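Putative transcriptional regulator TRANSCRIPTION REGULATOR protein (Rhizobium meliloti, PDB 5NLA) binds the second messenger c-di-GMP and, as an AraC-like transcriptional activator, regulates extracellular polysaccharide production, probably through sequence-specific DNA binding. Local coordinates at residues 122-133 against 145-156. Sequence-based numbering, arbitrary orientation.
Sequences DHWNVGLFRSGR and TGPGEFFFRSLG
Strands 124-129 and 150-154 run antiparallel, their axes 4.5 Å apart at closest approach, with N125-R153 and G127-F151 as hydrogen-bonded pairs; the hydrogen bonds from L155 N to H123 O and from F129 N to E149 O extend the pairing at the two ends. Beyond F129 the chain turns a corner at R130, while G146 to E149 form a type II turn whose G148, at the positive phi that suits glycine, gives its N-H to F129 O. One face of the sheet carries W124, V126, L128, F150, F152 and S154. There L128 lays CD1 over the centre of the F150 ring, 3.8 Å from its centroid, and V126 divides its branches, CG1 against F150 CD2 and CG2 at the edge of F152. Helix 196-211 covers this side, its A198, L201 and I205 touching F150. On the other face, chi1 of F151 (71°) sets CG between its backbone N and carbonyl carbon, and this brings the ring over G127. G127 CA lies 3.9 Å from the ring centroid in a CH-pi contact; a CB here would probably run into the ring as placed, so glycine suits the site. R153 lays its flat guanidinium against the opposite face while NH1 hydrogen-bonds to N190 OD1. At the ring's rim, N125 OD1 approaches CE1 to 3.4 Å, while N125 ND2 hydrogen-bonds to L171 O on strand 166-173. F129 CE1 and F151 CD2 meet edge to edge, 3.9 Å apart. An alanine in place of F151 would probably leave G127 uncovered and deprive N125, F129 and R153 of the ring they share. The chemistry thus differs between the faces: mainly apolar contacts gather V126, L128 and F150, whereas the F151 ring has an amide oxygen at its rim and a guanidinium over one face.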
loop_
_atom_site.group_PDB
_atom_site.type_symbol
_atom_site.label_atom_id
_atom_site.label_comp_id
_atom_site.label_asym_id
_atom_site.label_seq_id
_atom_site.Cartn_x
_atom_site.Cartn_y
_atom_site.Cartn_z
ATOM N N ASP A 122 -1.300 -3.372 5.516
ATOM C CA ASP A 122 -0.041 -4.017 5.124
ATOM C C ASP A 122 0.037 -4.271 3.616
ATOM O O ASP A 122 0.733 -5.190 3.150
ATOM C CB ASP A 122 0.122 -5.325 5.882
ATOM C CG ASP A 122 -1.006 -6.300 5.613
ATOM O OD1 ASP A 122 -2.023 -5.914 4.993
ATOM O OD2 ASP A 122 -0.871 -7.460 6.043
ATOM N N HIS A 123 -0.640 -3.428 2.852
ATOM C CA HIS A 123 -0.715 -3.603 1.422
ATOM C C HIS A 123 0.698 -3.523 0.837
ATOM O O HIS A 123 1.603 -2.955 1.454
ATOM C CB HIS A 123 -1.597 -2.514 0.782
ATOM C CG HIS A 123 -3.048 -2.592 1.152
ATOM N ND1 HIS A 123 -3.499 -2.444 2.444
ATOM C CD2 HIS A 123 -4.154 -2.774 0.389
ATOM C CE1 HIS A 123 -4.815 -2.559 2.466
ATOM N NE2 HIS A 123 -5.239 -2.750 1.231
ATOM N N TRP A 124 0.879 -4.117 -0.338
ATOM C CA TRP A 124 2.059 -3.869 -1.158
ATOM C C TRP A 124 1.756 -2.588 -1.932
ATOM O O TRP A 124 0.746 -2.491 -2.627
ATOM C CB TRP A 124 2.298 -5.020 -2.126
ATOM C CG TRP A 124 2.289 -6.368 -1.485
ATOM C CD1 TRP A 124 1.257 -7.242 -1.458
ATOM C CD2 TRP A 124 3.366 -6.994 -0.780
ATOM N NE1 TRP A 124 1.618 -8.374 -0.775
ATOM C CE2 TRP A 124 2.908 -8.246 -0.348
ATOM C CE3 TRP A 124 4.673 -6.609 -0.463
ATOM C CZ2 TRP A 124 3.701 -9.125 0.371
ATOM C CZ3 TRP A 124 5.464 -7.479 0.265
ATOM C CH2 TRP A 124 4.975 -8.729 0.667
ATOM N N ASN A 125 2.610 -1.592 -1.779
ATOM C CA ASN A 125 2.413 -0.298 -2.417
ATOM C C ASN A 125 3.390 -0.196 -3.580
ATOM O O ASN A 125 4.604 -0.371 -3.412
ATOM C CB ASN A 125 2.662 0.819 -1.392
ATOM C CG ASN A 125 2.072 2.175 -1.791
ATOM O OD1 ASN A 125 2.438 3.184 -1.196
ATOM N ND2 ASN A 125 1.166 2.210 -2.755
ATOM N N VAL A 126 2.848 0.041 -4.762
ATOM C CA VAL A 126 3.655 0.388 -5.926
ATOM C C VAL A 126 3.159 1.721 -6.431
ATOM O O VAL A 126 1.950 1.918 -6.563
ATOM C CB VAL A 126 3.534 -0.678 -7.007
ATOM C CG1 VAL A 126 3.997 -0.151 -8.356
ATOM C CG2 VAL A 126 4.339 -1.899 -6.589
ATOM N N GLY A 127 4.079 2.640 -6.691
ATOM C CA GLY A 127 3.703 4.001 -7.073
ATOM C C GLY A 127 4.555 4.523 -8.202
ATOM O O GLY A 127 5.777 4.475 -8.115
ATOM N N LEU A 128 3.899 5.014 -9.251
ATOM C CA LEU A 128 4.556 5.599 -10.417
ATOM C C LEU A 128 4.436 7.108 -10.381
ATOM O O LEU A 128 3.348 7.610 -10.165
ATOM C CB LEU A 128 3.854 5.125 -11.680
ATOM C CG LEU A 128 4.352 5.682 -13.009
ATOM C CD1 LEU A 128 5.797 5.267 -13.252
ATOM C CD2 LEU A 128 3.433 5.190 -14.115
ATOM N N PHE A 129 5.522 7.823 -10.667
ATOM C CA PHE A 129 5.488 9.295 -10.744
ATOM C C PHE A 129 5.367 9.746 -12.196
ATOM O O PHE A 129 6.200 9.379 -13.035
ATOM C CB PHE A 129 6.747 9.903 -10.115
ATOM C CG PHE A 129 6.723 9.928 -8.608
ATOM C CD1 PHE A 129 6.604 8.754 -7.878
ATOM C CD2 PHE A 129 6.823 11.118 -7.922
ATOM C CE1 PHE A 129 6.574 8.774 -6.494
ATOM C CE2 PHE A 129 6.789 11.148 -6.542
ATOM C CZ PHE A 129 6.666 9.975 -5.823
ATOM N N ARG A 130 4.336 10.537 -12.490
ATOM C CA ARG A 130 4.247 11.251 -13.772
ATOM C C ARG A 130 5.236 12.410 -13.722
ATOM O O ARG A 130 6.017 12.612 -14.641
ATOM C CB ARG A 130 2.837 11.794 -14.040
ATOM C CG ARG A 130 1.691 10.813 -13.819
ATOM C CD ARG A 130 1.974 9.491 -14.498
ATOM N NE ARG A 130 0.778 8.678 -14.663
ATOM C CZ ARG A 130 0.740 7.541 -15.359
ATOM N NH1 ARG A 130 1.834 7.078 -15.964
ATOM N NH2 ARG A 130 -0.400 6.862 -15.462
ATOM N N SER A 131 5.170 13.169 -12.632
ATOM C CA SER A 131 6.109 14.236 -12.332
ATOM C C SER A 131 6.445 14.254 -10.844
ATOM O O SER A 131 5.694 13.750 -10.035
ATOM C CB SER A 131 5.501 15.573 -12.712
ATOM O OG SER A 131 4.349 15.824 -11.930
ATOM N N GLY A 132 7.565 14.877 -10.512
ATOM C CA GLY A 132 8.048 14.991 -9.152
ATOM C C GLY A 132 9.095 13.940 -8.841
ATOM O O GLY A 132 9.450 13.117 -9.678
ATOM N N ARG A 133 9.552 13.953 -7.601
ATOM C CA ARG A 133 10.657 13.146 -7.135
ATOM C C ARG A 133 10.383 12.913 -5.672
ATOM O O ARG A 133 9.964 13.838 -4.978
ATOM C CB ARG A 133 12.000 13.864 -7.305
ATOM C CG ARG A 133 12.423 13.958 -8.749
ATOM C CD ARG A 133 13.872 14.395 -8.969
ATOM N NE ARG A 133 14.291 14.060 -10.336
ATOM C CZ ARG A 133 14.619 12.834 -10.761
ATOM N NH1 ARG A 133 14.619 11.788 -9.931
ATOM N NH2 ARG A 133 14.968 12.641 -12.028
ATOM N N THR A 145 13.047 8.186 -6.314
ATOM C CA THR A 145 12.123 7.833 -7.375
ATOM C C THR A 145 11.819 9.119 -8.093
ATOM O O THR A 145 11.370 10.071 -7.469
ATOM C CB THR A 145 10.798 7.264 -6.811
ATOM O OG1 THR A 145 11.036 6.034 -6.095
ATOM C CG2 THR A 145 9.789 7.005 -7.932
ATOM N N GLY A 146 12.065 9.156 -9.397
ATOM C CA GLY A 146 11.763 10.325 -10.216
ATOM C C GLY A 146 10.729 10.028 -11.273
ATOM O O GLY A 146 10.234 8.910 -11.352
ATOM N N PRO A 147 10.423 11.024 -12.127
ATOM C CA PRO A 147 9.404 10.858 -13.173
ATOM C C PRO A 147 9.607 9.597 -14.016
ATOM O O PRO A 147 10.742 9.263 -14.375
ATOM C CB PRO A 147 9.581 12.115 -14.029
ATOM C CG PRO A 147 10.160 13.123 -13.091
ATOM C CD PRO A 147 11.116 12.323 -12.261
ATOM N N GLY A 148 8.506 8.895 -14.279
ATOM C CA GLY A 148 8.516 7.681 -15.083
ATOM C C GLY A 148 9.102 6.478 -14.389
ATOM O O GLY A 148 9.375 5.483 -15.044
ATOM N N GLU A 149 9.286 6.553 -13.070
ATOM C CA GLU A 149 9.790 5.432 -12.274
ATOM C C GLU A 149 8.792 5.051 -11.198
ATOM O O GLU A 149 7.984 5.887 -10.770
ATOM C CB GLU A 149 11.088 5.806 -11.573
ATOM C CG GLU A 149 12.168 6.370 -12.464
ATOM C CD GLU A 149 13.492 6.431 -11.739
ATOM O OE1 GLU A 149 13.594 7.197 -10.753
ATOM O OE2 GLU A 149 14.416 5.690 -12.142
ATOM N N PHE A 150 8.889 3.798 -10.747
ATOM C CA PHE A 150 8.090 3.286 -9.633
ATOM C C PHE A 150 8.907 3.151 -8.365
ATOM O O PHE A 150 10.072 2.757 -8.423
ATOM C CB PHE A 150 7.571 1.880 -9.921
ATOM C CG PHE A 150 6.636 1.789 -11.074
ATOM C CD1 PHE A 150 7.121 1.655 -12.362
ATOM C CD2 PHE A 150 5.258 1.790 -10.866
ATOM C CE1 PHE A 150 6.248 1.550 -13.434
ATOM C CE2 PHE A 150 4.379 1.679 -11.932
ATOM C CZ PHE A 150 4.873 1.569 -13.222
ATOM N N PHE A 151 8.279 3.421 -7.223
ATOM C CA PHE A 151 8.754 2.864 -5.951
ATOM C C PHE A 151 7.975 1.579 -5.693
ATOM O O PHE A 151 6.816 1.452 -6.105
ATOM C CB PHE A 151 8.632 3.852 -4.762
ATOM C CG PHE A 151 7.215 4.119 -4.297
ATOM C CD1 PHE A 151 6.548 3.228 -3.459
ATOM C CD2 PHE A 151 6.555 5.286 -4.673
ATOM C CE1 PHE A 151 5.244 3.486 -3.036
ATOM C CE2 PHE A 151 5.256 5.553 -4.247
ATOM C CZ PHE A 151 4.601 4.650 -3.428
ATOM N N PHE A 152 8.627 0.632 -5.028
ATOM C CA PHE A 152 7.940 -0.495 -4.408
ATOM C C PHE A 152 8.227 -0.511 -2.901
ATOM O O PHE A 152 9.372 -0.343 -2.481
ATOM C CB PHE A 152 8.356 -1.818 -5.051
ATOM C CG PHE A 152 8.027 -3.016 -4.211
ATOM C CD1 PHE A 152 6.720 -3.487 -4.124
ATOM C CD2 PHE A 152 9.016 -3.649 -3.465
ATOM C CE1 PHE A 152 6.419 -4.581 -3.332
ATOM C CE2 PHE A 152 8.717 -4.737 -2.670
ATOM C CZ PHE A 152 7.419 -5.203 -2.604
ATOM N N ARG A 153 7.174 -0.753 -2.117
ATOM C CA ARG A 153 7.230 -0.743 -0.653
ATOM C C ARG A 153 6.079 -1.554 -0.053
ATOM O O ARG A 153 4.933 -1.430 -0.505
ATOM C CB ARG A 153 7.098 0.700 -0.124
ATOM C CG ARG A 153 8.407 1.421 0.131
ATOM C CD ARG A 153 8.198 2.608 1.054
ATOM N NE ARG A 153 7.287 3.589 0.482
ATOM C CZ ARG A 153 7.591 4.497 -0.464
ATOM N NH1 ARG A 153 8.812 4.579 -1.026
ATOM N NH2 ARG A 153 6.636 5.329 -0.869
ATOM N N SER A 154 6.370 -2.354 0.973
ATOM C CA SER A 154 5.312 -2.855 1.841
ATOM C C SER A 154 4.914 -1.808 2.869
ATOM O O SER A 154 5.767 -1.099 3.425
ATOM C CB SER A 154 5.743 -4.083 2.586
ATOM O OG SER A 154 4.661 -4.508 3.396
ATOM N N LEU A 155 3.619 -1.728 3.144
ATOM C CA LEU A 155 3.118 -0.835 4.174
ATOM C C LEU A 155 3.246 -1.424 5.591
ATOM O O LEU A 155 2.840 -0.784 6.562
ATOM C CB LEU A 155 1.671 -0.453 3.883
ATOM C CG LEU A 155 1.446 0.239 2.540
ATOM C CD1 LEU A 155 -0.016 0.592 2.410
ATOM C CD2 LEU A 155 2.300 1.489 2.410
ATOM N N GLY A 156 3.794 -2.633 5.699
ATOM C CA GLY A 156 4.137 -3.236 6.973
ATOM C C GLY A 156 5.509 -2.890 7.525
ATOM O O GLY A 156 5.778 -3.167 8.703
#